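Local structure of carboxylesterase (Ferroplasma acidiphilum, 3WJ2) at residues B[12-17]-B[284-289]; B[22-27]-B[34-39]; B[30-35]-B[86-91]; B[150-155]-B[164-169]; B[242-247]-B[301-306]. The protein is a carboxylesterase of the alpha/beta-hydrolase fold that probably cleaves carboxylic esters into an alcohol and a carboxylic acid. One frame throughout, in Å; residues are numbered along the deposited sequence.

Contact 1: residues B[12-17]-B[284-289]; sequences NSLIEL and ATDFEV
Leu14 on helix 12-20 and Asp286 in the loop ahead of helix 291-303 mark the closest backbone approach, and even there their CA atoms stand 9.2 Å apart, leaving side chains alone to bridge the distance. The two side chains approach from opposite directions. Leu14 reaches across with one branch: its CD1 methyl lies 3.4 Å from Asp286 OD2 and almost as near to OD1 and CG of the same residue, which places it over the flat of the carboxylate. Leu14 CG is turned to the side of its own backbone N (chi1 -82°), with CD1 leading toward the loop. The same methyl also meets Val289 CG2 at 4.1 Å, the purely apolar element of the contact. A turn in the loop brings Asp286 and Val289 to the same leucine methyl, closed by the bond from Val289 N to Asp286 O at 2.9 Å. In the hormone-sensitive-lipase branch of the alpha/beta hydrolases, N-terminal helices form part of the cap over the catalytic domain, and helix 12-20 probably belongs to such a cap. The loop it touches follows strand 271-280, the last strand of the sheet, after which this fold generally places its catalytic histidine. Phe287 stacks on Phe101 and Glu288 bonds to Asn97, both tying the loop to helix 96-106, while Asp286 also touches Phe11, just ahead of helix 12-20.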
# COMPACT_ATOMS: atom_id res chain seq x y z
N ASN B 12 6.49 -10.96 -19.10
CA ASN B 12 6.23 -9.93 -20.12
C ASN B 12 5.55 -10.59 -21.35
O ASN B 12 4.56 -9.98 -21.86
CB ASN B 12 7.52 -9.20 -20.49
CG ASN B 12 7.98 -8.24 -19.35
OD1 ASN B 12 7.22 -7.95 -18.42
ND2 ASN B 12 9.22 -7.74 -19.46
N SER B 13 6.03 -11.74 -21.81
CA SER B 13 5.34 -12.45 -22.90
C SER B 13 3.88 -12.73 -22.69
O SER B 13 3.08 -12.50 -23.58
CB SER B 13 6.02 -13.76 -23.21
OG SER B 13 7.32 -13.45 -23.69
N LEU B 14 3.52 -13.21 -21.48
CA LEU B 14 2.09 -13.51 -21.19
C LEU B 14 1.24 -12.26 -21.16
O LEU B 14 0.07 -12.29 -21.62
CB LEU B 14 1.94 -14.29 -19.80
CG LEU B 14 2.21 -15.75 -19.90
CD1 LEU B 14 2.37 -16.32 -18.40
CD2 LEU B 14 1.03 -16.48 -20.64
N ILE B 15 1.75 -11.17 -20.60
CA ILE B 15 1.07 -9.92 -20.59
C ILE B 15 0.80 -9.42 -22.02
O ILE B 15 -0.31 -9.04 -22.36
CB ILE B 15 1.83 -8.90 -19.71
CG1 ILE B 15 1.85 -9.45 -18.27
CG2 ILE B 15 1.24 -7.53 -19.87
CD1 ILE B 15 2.58 -8.42 -17.24
N GLU B 16 1.84 -9.55 -22.83
CA GLU B 16 1.70 -9.12 -24.28
C GLU B 16 0.69 -10.00 -25.00
O GLU B 16 -0.10 -9.50 -25.79
CB GLU B 16 3.05 -9.22 -24.98
CG GLU B 16 4.09 -8.15 -24.54
CD GLU B 16 3.81 -6.71 -24.99
OE1 GLU B 16 2.89 -6.44 -25.80
OE2 GLU B 16 4.56 -5.83 -24.53
N LEU B 17 0.70 -11.29 -24.75
CA LEU B 17 -0.20 -12.25 -25.42
C LEU B 17 -1.63 -12.01 -24.99
O LEU B 17 -2.59 -12.01 -25.83
CB LEU B 17 0.18 -13.68 -25.02
CG LEU B 17 -0.71 -14.83 -25.54
CD1 LEU B 17 -0.55 -15.03 -27.09
CD2 LEU B 17 -0.37 -16.12 -24.73
N ALA B 284 1.12 -19.85 -10.50
CA ALA B 284 1.44 -21.26 -10.24
C ALA B 284 1.37 -22.09 -11.52
O ALA B 284 2.26 -22.94 -11.65
CB ALA B 284 0.48 -21.79 -9.19
N THR B 285 0.36 -21.86 -12.33
CA THR B 285 0.23 -22.65 -13.55
C THR B 285 1.23 -22.08 -14.55
O THR B 285 1.42 -22.74 -15.62
CB THR B 285 -1.18 -22.75 -14.00
OG1 THR B 285 -1.81 -21.47 -13.99
CG2 THR B 285 -1.98 -23.75 -13.13
N ASP B 286 1.85 -20.94 -14.27
CA ASP B 286 2.99 -20.43 -15.12
C ASP B 286 4.34 -20.97 -14.71
O ASP B 286 5.37 -20.39 -15.06
CB ASP B 286 3.00 -18.93 -15.03
CG ASP B 286 1.79 -18.29 -15.59
OD1 ASP B 286 1.04 -18.87 -16.39
OD2 ASP B 286 1.53 -17.08 -15.18
N PHE B 287 4.42 -22.07 -13.97
CA PHE B 287 5.64 -22.57 -13.45
C PHE B 287 6.72 -22.93 -14.52
O PHE B 287 7.87 -23.06 -14.16
CB PHE B 287 5.48 -23.80 -12.53
CG PHE B 287 5.11 -25.06 -13.30
CD1 PHE B 287 6.07 -26.07 -13.44
CD2 PHE B 287 3.86 -25.17 -13.90
CE1 PHE B 287 5.66 -27.24 -14.20
CE2 PHE B 287 3.44 -26.29 -14.67
CZ PHE B 287 4.37 -27.34 -14.78
N GLU B 288 6.24 -23.08 -15.75
CA GLU B 288 7.25 -23.42 -16.78
C GLU B 288 7.86 -22.17 -17.35
O GLU B 288 8.79 -22.26 -18.19
CB GLU B 288 6.55 -24.25 -17.87
CG GLU B 288 6.11 -25.59 -17.37
CD GLU B 288 4.97 -26.21 -18.23
OE1 GLU B 288 3.99 -25.49 -18.59
OE2 GLU B 288 5.02 -27.43 -18.50
N VAL B 289 7.35 -21.00 -17.06
CA VAL B 289 7.91 -19.83 -17.71
C VAL B 289 8.52 -18.86 -16.76
O VAL B 289 9.25 -17.97 -17.18
CB VAL B 289 6.88 -19.15 -18.60
CG1 VAL B 289 6.45 -20.14 -19.80
CG2 VAL B 289 5.73 -18.69 -17.86

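Contact 2: residues B[22-27]-B[34-39]; sequences GDMTKI and NFLDES
The Phe35 ring has Met24 SD approaching obliquely, 51° off the ring normal, and on one face Ser39 OG, 3.5 Å above the plane and displaced toward the rim. This is a Met-aromatic contact: the sulfur lies 3.8 Å from Phe35 CE2, about as close to CD2, and the two side chains cross at about a right angle. The bend at the end of the methionine chain (chi3 -58°) turns CE aside from the ring toward Leu36 CD2, 4.3 Å away. Ser39 OG is held at its place by a bond of 2.8 Å to Phe35 O, an oxygen that Ser39 N reaches from the other face of the carbonyl plane. On the loop side Met24 is set by an Asx turn, in which Asp23 OD1 accepts Thr25 N at 3.0 Å, and by a type I turn from Met24 to Ile27. Met24 and Ile27 both also touch Leu32, so the loop 22-27 folds back over helix 29-43, which it leads into. The loop also rests on helix 207-217, where Asp23 forms a salt bridge with Lys208, Thr25 packs against Met209, and the Ile27 carbonyl meets the hydroxyl of Tyr212.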
# COMPACT_ATOMS: atom_id res chain seq x y z
N GLY B 22 -7.26 -9.18 -27.08
CA GLY B 22 -8.26 -8.13 -27.01
C GLY B 22 -9.29 -8.49 -25.93
O GLY B 22 -9.05 -9.41 -25.16
N ASP B 23 -10.41 -7.80 -26.00
CA ASP B 23 -11.53 -7.92 -25.05
C ASP B 23 -12.40 -9.12 -25.38
O ASP B 23 -13.14 -9.11 -26.34
CB ASP B 23 -12.33 -6.63 -25.17
CG ASP B 23 -13.53 -6.55 -24.22
OD1 ASP B 23 -13.88 -7.54 -23.56
OD2 ASP B 23 -14.15 -5.46 -24.20
N MET B 24 -12.28 -10.18 -24.60
CA MET B 24 -13.08 -11.38 -24.90
C MET B 24 -14.41 -11.49 -24.14
O MET B 24 -15.07 -12.53 -24.16
CB MET B 24 -12.19 -12.58 -24.74
CG MET B 24 -11.30 -12.65 -25.97
SD MET B 24 -10.29 -14.09 -26.02
CE MET B 24 -9.38 -13.92 -24.43
N THR B 25 -14.87 -10.36 -23.59
CA THR B 25 -16.10 -10.37 -22.81
C THR B 25 -17.37 -10.40 -23.63
O THR B 25 -18.43 -10.66 -23.09
CB THR B 25 -16.18 -9.21 -21.76
OG1 THR B 25 -16.07 -7.96 -22.44
CG2 THR B 25 -15.08 -9.31 -20.78
N LYS B 26 -17.29 -10.17 -24.94
CA LYS B 26 -18.47 -10.37 -25.77
C LYS B 26 -18.42 -11.69 -26.55
O LYS B 26 -19.29 -11.93 -27.41
CB LYS B 26 -18.68 -9.16 -26.70
CG LYS B 26 -19.20 -7.89 -25.98
CD LYS B 26 -20.65 -8.06 -25.46
CE LYS B 26 -21.20 -6.71 -24.97
NZ LYS B 26 -20.21 -6.01 -24.08
N ILE B 27 -17.43 -12.54 -26.23
CA ILE B 27 -17.30 -13.92 -26.80
C ILE B 27 -18.27 -14.85 -26.08
O ILE B 27 -18.46 -14.72 -24.84
CB ILE B 27 -15.83 -14.43 -26.76
CG1 ILE B 27 -14.85 -13.53 -27.55
CG2 ILE B 27 -15.70 -15.88 -27.25
CD1 ILE B 27 -15.41 -13.09 -28.91
N ASN B 34 -13.20 -23.13 -25.63
CA ASN B 34 -12.40 -23.77 -26.65
C ASN B 34 -11.10 -22.98 -26.93
O ASN B 34 -10.02 -23.57 -26.98
CB ASN B 34 -13.26 -23.83 -27.92
CG ASN B 34 -12.41 -24.05 -29.17
OD1 ASN B 34 -12.00 -23.09 -29.91
ND2 ASN B 34 -12.07 -25.28 -29.36
N PHE B 35 -11.21 -21.67 -27.10
CA PHE B 35 -10.04 -20.88 -27.36
C PHE B 35 -9.02 -21.01 -26.25
O PHE B 35 -7.87 -21.26 -26.48
CB PHE B 35 -10.41 -19.42 -27.57
CG PHE B 35 -9.21 -18.53 -27.76
CD1 PHE B 35 -8.45 -18.61 -28.96
CD2 PHE B 35 -8.84 -17.61 -26.79
CE1 PHE B 35 -7.35 -17.80 -29.14
CE2 PHE B 35 -7.72 -16.78 -26.97
CZ PHE B 35 -6.99 -16.86 -28.15
N LEU B 36 -9.46 -20.84 -25.01
CA LEU B 36 -8.49 -20.80 -23.96
C LEU B 36 -7.93 -22.21 -23.67
O LEU B 36 -6.69 -22.33 -23.41
CB LEU B 36 -9.13 -20.15 -22.71
CG LEU B 36 -9.53 -18.68 -22.87
CD1 LEU B 36 -10.36 -18.27 -21.57
CD2 LEU B 36 -8.27 -17.81 -23.01
N ASP B 37 -8.76 -23.27 -23.75
CA ASP B 37 -8.22 -24.58 -23.40
C ASP B 37 -7.27 -25.06 -24.53
O ASP B 37 -6.23 -25.62 -24.24
CB ASP B 37 -9.29 -25.64 -23.21
CG ASP B 37 -10.16 -25.43 -21.93
OD1 ASP B 37 -9.70 -24.63 -21.10
OD2 ASP B 37 -11.26 -26.08 -21.91
N GLU B 38 -7.70 -24.85 -25.78
CA GLU B 38 -6.88 -25.34 -26.90
C GLU B 38 -5.60 -24.52 -27.06
O GLU B 38 -4.53 -25.11 -27.31
CB GLU B 38 -7.67 -25.47 -28.20
CG GLU B 38 -8.91 -26.40 -28.17
CD GLU B 38 -8.60 -27.92 -27.94
OE1 GLU B 38 -7.42 -28.34 -28.05
OE2 GLU B 38 -9.55 -28.69 -27.59
N SER B 39 -5.69 -23.22 -26.86
CA SER B 39 -4.51 -22.35 -26.81
C SER B 39 -3.48 -22.88 -25.81
O SER B 39 -2.27 -22.95 -26.12
CB SER B 39 -4.87 -20.89 -26.43
OG SER B 39 -5.46 -20.28 -27.56

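Contact 3: residues B[30-35]-B[86-91]; sequences AMLRNF and GFLFGN
Segment 86-91, whose Leu88 is held by Arg33 of helix 29-43, begins with the last glycine of a His-Gly-Gly-Gly sequence, a motif that in hormone-sensitive-lipase relatives lines the oxyanion hole. Leu88 O is a bifurcated acceptor, taking NE and NH2 from one edge of the arginine's guanidinium. Arg33 NE lies 2.7 Å from Leu88 O, almost in line with the carbonyl bond. Arg33 NH2 adds a second bond of 3.0 Å to the same Leu88 O, in the carbonyl plane and on a lone pair. Both N-H bonds are bent, 147° at NE and 134° at NH2, although the oxygen sits close to the guanidinium plane. The arginine chain runs extended as far as CD, then bends at chi3 (-63°), which turns the group from the helix onto the loop. Its root is packed as well: Arg33 CA and Phe89 CB are 4.1 Å apart, the backbones coming within 5.1 Å at the CA atoms of these two residues. On the flank, Leu32 CD2 meets Leu88 CD2 at 4.4 Å, and Leu88 continues into Tyr212, Phe213 and Met216 of helix 207-217. A leucine in place of Arg33 removes both donors to Leu88 O, which would probably leave that carbonyl less firmly fixed and Glu120 without its charged mate. Because NH2 of Arg33 also pairs with Glu120, the cation faces both a carboxylate and a peptide carbonyl; it is likely to polarise the Leu88 C=O, and Glu120 probably offsets part of its charge.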
# COMPACT_ATOMS: atom_id res chain seq x y z
N ALA B 30 -18.92 -20.96 -24.65
CA ALA B 30 -18.36 -22.22 -25.18
C ALA B 30 -17.20 -21.94 -26.19
O ALA B 30 -16.20 -22.67 -26.24
CB ALA B 30 -19.46 -23.05 -25.87
N MET B 31 -17.33 -20.86 -26.95
CA MET B 31 -16.20 -20.51 -27.86
C MET B 31 -14.97 -20.07 -27.13
O MET B 31 -13.85 -20.46 -27.44
CB MET B 31 -16.67 -19.35 -28.76
CG MET B 31 -17.77 -19.79 -29.66
SD MET B 31 -16.87 -20.38 -31.13
CE MET B 31 -16.55 -18.71 -31.72
N LEU B 32 -15.19 -19.29 -26.05
CA LEU B 32 -14.06 -18.84 -25.25
C LEU B 32 -13.35 -20.00 -24.56
O LEU B 32 -12.15 -20.03 -24.49
CB LEU B 32 -14.53 -17.83 -24.22
CG LEU B 32 -13.52 -17.30 -23.24
CD1 LEU B 32 -12.49 -16.39 -24.00
CD2 LEU B 32 -14.27 -16.50 -22.24
N ARG B 33 -14.10 -20.96 -24.07
CA ARG B 33 -13.55 -22.15 -23.43
C ARG B 33 -12.67 -22.90 -24.42
O ARG B 33 -11.57 -23.29 -24.11
CB ARG B 33 -14.71 -23.05 -22.98
CG ARG B 33 -14.28 -24.44 -22.37
CD ARG B 33 -15.45 -25.29 -22.02
NE ARG B 33 -16.23 -24.61 -20.97
CZ ARG B 33 -17.52 -24.31 -21.05
NH1 ARG B 33 -18.27 -24.65 -22.15
NH2 ARG B 33 -18.13 -23.64 -20.05
N ASN B 34 -13.20 -23.13 -25.63
CA ASN B 34 -12.40 -23.77 -26.65
C ASN B 34 -11.10 -22.98 -26.93
O ASN B 34 -10.02 -23.57 -26.98
CB ASN B 34 -13.26 -23.83 -27.92
CG ASN B 34 -12.41 -24.05 -29.17
OD1 ASN B 34 -12.00 -23.09 -29.91
ND2 ASN B 34 -12.07 -25.28 -29.36
N PHE B 35 -11.21 -21.67 -27.10
CA PHE B 35 -10.04 -20.88 -27.36
C PHE B 35 -9.02 -21.01 -26.25
O PHE B 35 -7.87 -21.26 -26.48
CB PHE B 35 -10.41 -19.42 -27.57
CG PHE B 35 -9.21 -18.53 -27.76
CD1 PHE B 35 -8.45 -18.61 -28.96
CD2 PHE B 35 -8.84 -17.61 -26.79
CE1 PHE B 35 -7.35 -17.80 -29.14
CE2 PHE B 35 -7.72 -16.78 -26.97
CZ PHE B 35 -6.99 -16.86 -28.15
N GLY B 86 -11.78 -19.61 -13.81
CA GLY B 86 -12.94 -18.72 -13.74
C GLY B 86 -14.28 -19.38 -13.61
O GLY B 86 -15.28 -18.74 -13.80
N PHE B 87 -14.30 -20.70 -13.35
CA PHE B 87 -15.54 -21.51 -13.30
C PHE B 87 -16.03 -21.89 -14.69
O PHE B 87 -17.05 -22.61 -14.84
CB PHE B 87 -16.68 -20.95 -12.39
CG PHE B 87 -16.24 -20.64 -11.01
CD1 PHE B 87 -16.15 -21.64 -10.06
CD2 PHE B 87 -15.98 -19.30 -10.68
CE1 PHE B 87 -15.74 -21.21 -8.71
CE2 PHE B 87 -15.61 -18.89 -9.41
CZ PHE B 87 -15.45 -19.91 -8.45
N LEU B 88 -15.25 -21.42 -15.70
CA LEU B 88 -15.78 -21.48 -17.09
C LEU B 88 -14.92 -22.39 -17.93
O LEU B 88 -15.48 -23.08 -18.82
CB LEU B 88 -15.87 -20.06 -17.69
CG LEU B 88 -16.62 -19.92 -19.02
CD1 LEU B 88 -17.24 -18.54 -19.01
CD2 LEU B 88 -15.46 -20.03 -19.99
N PHE B 89 -13.62 -22.35 -17.73
CA PHE B 89 -12.68 -23.14 -18.54
C PHE B 89 -11.73 -23.95 -17.71
O PHE B 89 -11.79 -24.01 -16.47
CB PHE B 89 -12.00 -22.22 -19.63
CG PHE B 89 -11.01 -21.24 -19.08
CD1 PHE B 89 -9.63 -21.50 -19.13
CD2 PHE B 89 -11.42 -20.04 -18.55
CE1 PHE B 89 -8.65 -20.58 -18.64
CE2 PHE B 89 -10.51 -19.13 -18.03
CZ PHE B 89 -9.14 -19.39 -18.03
N GLY B 90 -10.75 -24.56 -18.35
CA GLY B 90 -9.78 -25.47 -17.78
C GLY B 90 -10.36 -26.90 -17.69
O GLY B 90 -11.57 -27.07 -17.63
N ASN B 91 -9.47 -27.88 -17.63
CA ASN B 91 -9.84 -29.29 -17.51
C ASN B 91 -8.60 -30.10 -17.16
O ASN B 91 -7.49 -29.59 -16.91
CB ASN B 91 -10.56 -29.78 -18.81
CG ASN B 91 -9.69 -29.67 -20.02
OD1 ASN B 91 -8.50 -30.00 -20.01
ND2 ASN B 91 -10.28 -29.15 -21.09

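Contact 4: residues B[150-155]-B[164-169]; sequences IGVAGD and ALCLKC
Val152 and Cys166 make the closer half of this contact, with Val152 CG2 3.8 Å from Cys166 SG. The sulfur is put there by a first torsion that sets it beside its own backbone N (chi1 -70°), from where it reaches across the gap to the strand. The other branch of the valine is held less closely: Val152 CG1 has Leu165 CD2 at 4.2 Å, so the two methyls of one side chain divide the helix surface between them. No hydrogen bond links the segments, whose backbones stay 8.6 Å apart at the CA atoms of Val152 and Cys166. Strand 150-155, helix 157-172 and strand 180-183 form a beta-alpha-beta unit, and the valine lies between strand and helix near the middle of the strand. At its far end the strand carries Gly154, the first glycine of a Gly-X-Ser-X-Gly sequence consistent with the nucleophile elbow of alpha/beta hydrolases, the sharp turn between this strand and the next helix. Asp155, beside it, is bonded through its two carboxylate oxygens to the hydroxyls of Tyr81 and Tyr95. The solvent side is confined to Lys168, the one partly exposed residue of segment 164-169, which extends its chain in nearly straight form and makes a cation-pi contact with Tyr131 of helix 125-139. Cys169, one turn along from Leu165, is buried and turned to the same neighbouring helix, touching Tyr131 and His135, while Leu165 itself also packs on Tyr82 of strand 78-82.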
# COMPACT_ATOMS: atom_id res chain seq x y z
N ILE B 150 -6.51 -37.00 3.66
CA ILE B 150 -6.92 -36.29 2.41
C ILE B 150 -7.07 -34.84 2.67
O ILE B 150 -7.84 -34.46 3.59
CB ILE B 150 -8.23 -36.90 1.93
CG1 ILE B 150 -8.04 -38.43 1.68
CG2 ILE B 150 -8.69 -36.22 0.62
CD1 ILE B 150 -9.36 -39.10 1.33
N GLY B 151 -6.35 -34.03 1.87
CA GLY B 151 -6.53 -32.52 1.89
C GLY B 151 -7.14 -32.10 0.56
O GLY B 151 -7.43 -32.91 -0.30
N VAL B 152 -7.39 -30.81 0.51
CA VAL B 152 -7.97 -30.23 -0.72
C VAL B 152 -7.17 -29.04 -1.13
O VAL B 152 -6.52 -28.40 -0.31
CB VAL B 152 -9.45 -29.84 -0.58
CG1 VAL B 152 -10.31 -31.12 -0.34
CG2 VAL B 152 -9.70 -28.81 0.59
N ALA B 153 -7.20 -28.75 -2.45
CA ALA B 153 -6.34 -27.67 -2.96
C ALA B 153 -6.92 -27.15 -4.24
O ALA B 153 -7.71 -27.86 -4.89
CB ALA B 153 -4.96 -28.24 -3.19
N GLY B 154 -6.50 -25.97 -4.63
CA GLY B 154 -6.91 -25.48 -6.01
C GLY B 154 -6.22 -24.14 -6.30
O GLY B 154 -5.46 -23.68 -5.47
N ASP B 155 -6.43 -23.68 -7.51
CA ASP B 155 -6.00 -22.32 -7.88
C ASP B 155 -7.12 -21.56 -8.43
O ASP B 155 -8.00 -22.06 -9.09
CB ASP B 155 -4.84 -22.42 -8.90
CG ASP B 155 -5.22 -23.11 -10.19
OD1 ASP B 155 -5.46 -24.34 -10.17
OD2 ASP B 155 -5.39 -22.45 -11.25
N ALA B 164 -14.45 -23.03 0.04
CA ALA B 164 -15.90 -23.10 0.32
C ALA B 164 -16.33 -24.45 0.82
O ALA B 164 -17.17 -24.54 1.71
CB ALA B 164 -16.62 -22.74 -0.93
N LEU B 165 -15.74 -25.52 0.28
CA LEU B 165 -16.21 -26.85 0.69
C LEU B 165 -15.80 -27.02 2.16
O LEU B 165 -16.57 -27.67 2.91
CB LEU B 165 -15.71 -28.00 -0.23
CG LEU B 165 -14.25 -28.40 -0.08
CD1 LEU B 165 -14.12 -29.50 0.93
CD2 LEU B 165 -13.81 -29.00 -1.44
N CYS B 166 -14.66 -26.45 2.60
CA CYS B 166 -14.22 -26.58 4.01
C CYS B 166 -15.24 -25.90 4.89
O CYS B 166 -15.60 -26.48 5.93
CB CYS B 166 -12.87 -25.97 4.25
SG CYS B 166 -11.57 -27.02 3.43
N LEU B 167 -15.73 -24.75 4.47
CA LEU B 167 -16.74 -24.03 5.28
C LEU B 167 -17.99 -24.91 5.42
O LEU B 167 -18.60 -24.99 6.51
CB LEU B 167 -17.19 -22.76 4.56
CG LEU B 167 -16.27 -21.60 4.79
CD1 LEU B 167 -16.69 -20.46 3.91
CD2 LEU B 167 -16.39 -21.06 6.37
N LYS B 168 -18.42 -25.57 4.35
CA LYS B 168 -19.65 -26.41 4.48
C LYS B 168 -19.40 -27.66 5.35
O LYS B 168 -20.31 -28.11 6.14
CB LYS B 168 -20.15 -26.80 3.06
CG LYS B 168 -21.46 -27.65 3.19
CD LYS B 168 -22.17 -27.90 1.87
CE LYS B 168 -23.24 -29.07 2.13
NZ LYS B 168 -24.06 -29.05 0.80
N CYS B 169 -18.23 -28.28 5.27
CA CYS B 169 -17.85 -29.40 6.18
C CYS B 169 -17.93 -28.89 7.59
O CYS B 169 -18.55 -29.61 8.44
CB CYS B 169 -16.39 -29.91 5.93
SG CYS B 169 -16.20 -30.74 4.32

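Contact 5: residues B[242-247]-B[301-306]; sequences PAIMVT and ARIIPD
Ile244 on strand 243-248 and Ile304, at the C-terminal end of the last helix, bring the two backbones nearest, their CA atoms 8.8 Å apart, with the strand running through the core and the end of the helix laid against it. The strand is one of the parallel strands of the alpha/beta-hydrolase sheet, lying between strands 180-183 and 271-280, and the helix is the last of the chain. Everything that crosses the gap is apolar. Ile244 points an extended chain at the helix end, CG1 beside its own backbone N (chi1 -58°), and its terminal methyl carries the whole contact. Ile244 CD1 meets Ile303 CD1 at 3.9 Å and Ile303 CG1 at 4.0 Å. Ile303 CG1 stands between its own backbone N and carbonyl carbon (chi1 61°), and its chain meets that of Ile244 at a slant. Ile304 also touches Val181 of the neighbouring strand, so the pair of isoleucines at the helix end spans two strands. All three isoleucines are buried. The helix end meets a second subunit, another copy of this protein: Arg302 forms a salt bridge with Asp306 of that chain, Asp306 pairs with its Lys298 and Arg302, and Ile303 packs on its Met299. Ile303 therefore touches both the sheet of its own chain and the neighbouring subunit. Within the chain, the same Ile244 CD1 has Ile304 CG1 at 4.4 Å.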
# COMPACT_ATOMS: atom_id res chain seq x y z
N PRO B 242 -6.32 -26.48 8.67
CA PRO B 242 -5.08 -25.67 8.53
C PRO B 242 -5.01 -25.23 7.03
O PRO B 242 -5.40 -26.03 6.15
CB PRO B 242 -3.99 -26.67 8.88
CG PRO B 242 -4.75 -27.67 9.83
CD PRO B 242 -6.10 -27.80 9.29
N ALA B 243 -4.52 -24.01 6.83
CA ALA B 243 -4.53 -23.44 5.49
C ALA B 243 -3.09 -23.06 5.07
O ALA B 243 -2.23 -22.64 5.92
CB ALA B 243 -5.38 -22.20 5.42
N ILE B 244 -2.87 -23.19 3.74
CA ILE B 244 -1.72 -22.51 3.09
C ILE B 244 -2.36 -21.60 2.05
O ILE B 244 -3.14 -22.06 1.18
CB ILE B 244 -0.81 -23.49 2.41
CG1 ILE B 244 -0.28 -24.54 3.40
CG2 ILE B 244 0.34 -22.75 1.66
CD1 ILE B 244 0.50 -25.76 2.66
N MET B 245 -2.00 -20.29 2.08
CA MET B 245 -2.57 -19.28 1.18
C MET B 245 -1.42 -18.67 0.42
O MET B 245 -0.43 -18.25 1.00
CB MET B 245 -3.30 -18.13 1.91
CG MET B 245 -3.71 -17.00 0.99
SD MET B 245 -5.17 -17.44 -0.03
CE MET B 245 -6.55 -17.32 1.21
N VAL B 246 -1.56 -18.69 -0.93
CA VAL B 246 -0.53 -18.00 -1.76
C VAL B 246 -1.27 -16.92 -2.51
O VAL B 246 -2.25 -17.13 -3.20
CB VAL B 246 0.02 -19.03 -2.81
CG1 VAL B 246 1.03 -18.30 -3.73
CG2 VAL B 246 0.70 -20.24 -2.03
N THR B 247 -0.77 -15.69 -2.38
CA THR B 247 -1.30 -14.57 -3.18
C THR B 247 -0.15 -14.03 -4.03
O THR B 247 1.03 -14.40 -3.89
CB THR B 247 -1.74 -13.39 -2.19
OG1 THR B 247 -0.57 -12.77 -1.66
CG2 THR B 247 -2.54 -14.01 -1.03
N ALA B 301 4.46 -27.18 -2.38
CA ALA B 301 4.28 -28.60 -2.57
C ALA B 301 5.12 -29.40 -1.60
O ALA B 301 4.66 -30.46 -1.21
CB ALA B 301 4.69 -28.93 -4.08
N ARG B 302 6.34 -28.92 -1.26
CA ARG B 302 7.19 -29.61 -0.37
C ARG B 302 6.83 -29.58 1.09
O ARG B 302 7.37 -30.42 1.84
CB ARG B 302 8.68 -29.24 -0.64
CG ARG B 302 9.11 -29.64 -2.01
CD ARG B 302 10.59 -29.17 -2.26
NE ARG B 302 10.94 -29.55 -3.64
CZ ARG B 302 12.18 -29.44 -4.12
NH1 ARG B 302 13.12 -28.90 -3.35
NH2 ARG B 302 12.48 -29.84 -5.34
N ILE B 303 5.89 -28.71 1.49
CA ILE B 303 5.42 -28.73 2.90
C ILE B 303 4.07 -29.45 2.97
O ILE B 303 3.70 -29.81 4.05
CB ILE B 303 5.39 -27.37 3.61
CG1 ILE B 303 4.45 -26.29 2.96
CG2 ILE B 303 6.88 -26.83 3.61
CD1 ILE B 303 4.12 -25.17 3.99
N ILE B 304 3.37 -29.63 1.84
CA ILE B 304 2.09 -30.37 1.88
C ILE B 304 2.15 -31.75 2.63
O ILE B 304 1.25 -32.00 3.47
CB ILE B 304 1.52 -30.54 0.50
CG1 ILE B 304 0.92 -29.22 -0.02
CG2 ILE B 304 0.45 -31.69 0.47
CD1 ILE B 304 0.51 -29.28 -1.51
N PRO B 305 3.19 -32.56 2.40
CA PRO B 305 3.19 -33.86 3.05
C PRO B 305 3.16 -33.78 4.56
O PRO B 305 2.59 -34.72 5.18
CB PRO B 305 4.46 -34.57 2.46
CG PRO B 305 5.23 -33.54 1.84
CD PRO B 305 4.33 -32.39 1.47
N ASP B 306 3.64 -32.69 5.17
CA ASP B 306 3.59 -32.52 6.66
C ASP B 306 2.18 -32.47 7.26
O ASP B 306 1.97 -32.71 8.46
CB ASP B 306 4.41 -31.30 7.09
CG ASP B 306 5.92 -31.53 6.87
OD1 ASP B 306 6.31 -32.17 5.88
OD2 ASP B 306 6.62 -31.15 7.80

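How the contacts relate
From the N terminus, contact 1 takes helix 12-20 to the loop ahead of the last helix, closing a loop of 266 residues that encloses contacts 2, 3 and 4 whole. Contact 2 turns back onto helix 29-43, closing only 6 residues. Contact 3 starts from the same helix, shares Asn34 and Phe35 with contact 2, and closes 50 residues by tying the helix to the loop after strand 78-82, where Asp37 OD1 also meets Gly90 N. Contact 4 follows in series, closing 8 residues between central sheet and helix. Contact 5 closes 53 and crosses contact 1, since residues 301-306 lie beyond that loop. Contacts 1 and 4 touch where Thr285 CG2 lies 4.1 Å from Asp155 OD2.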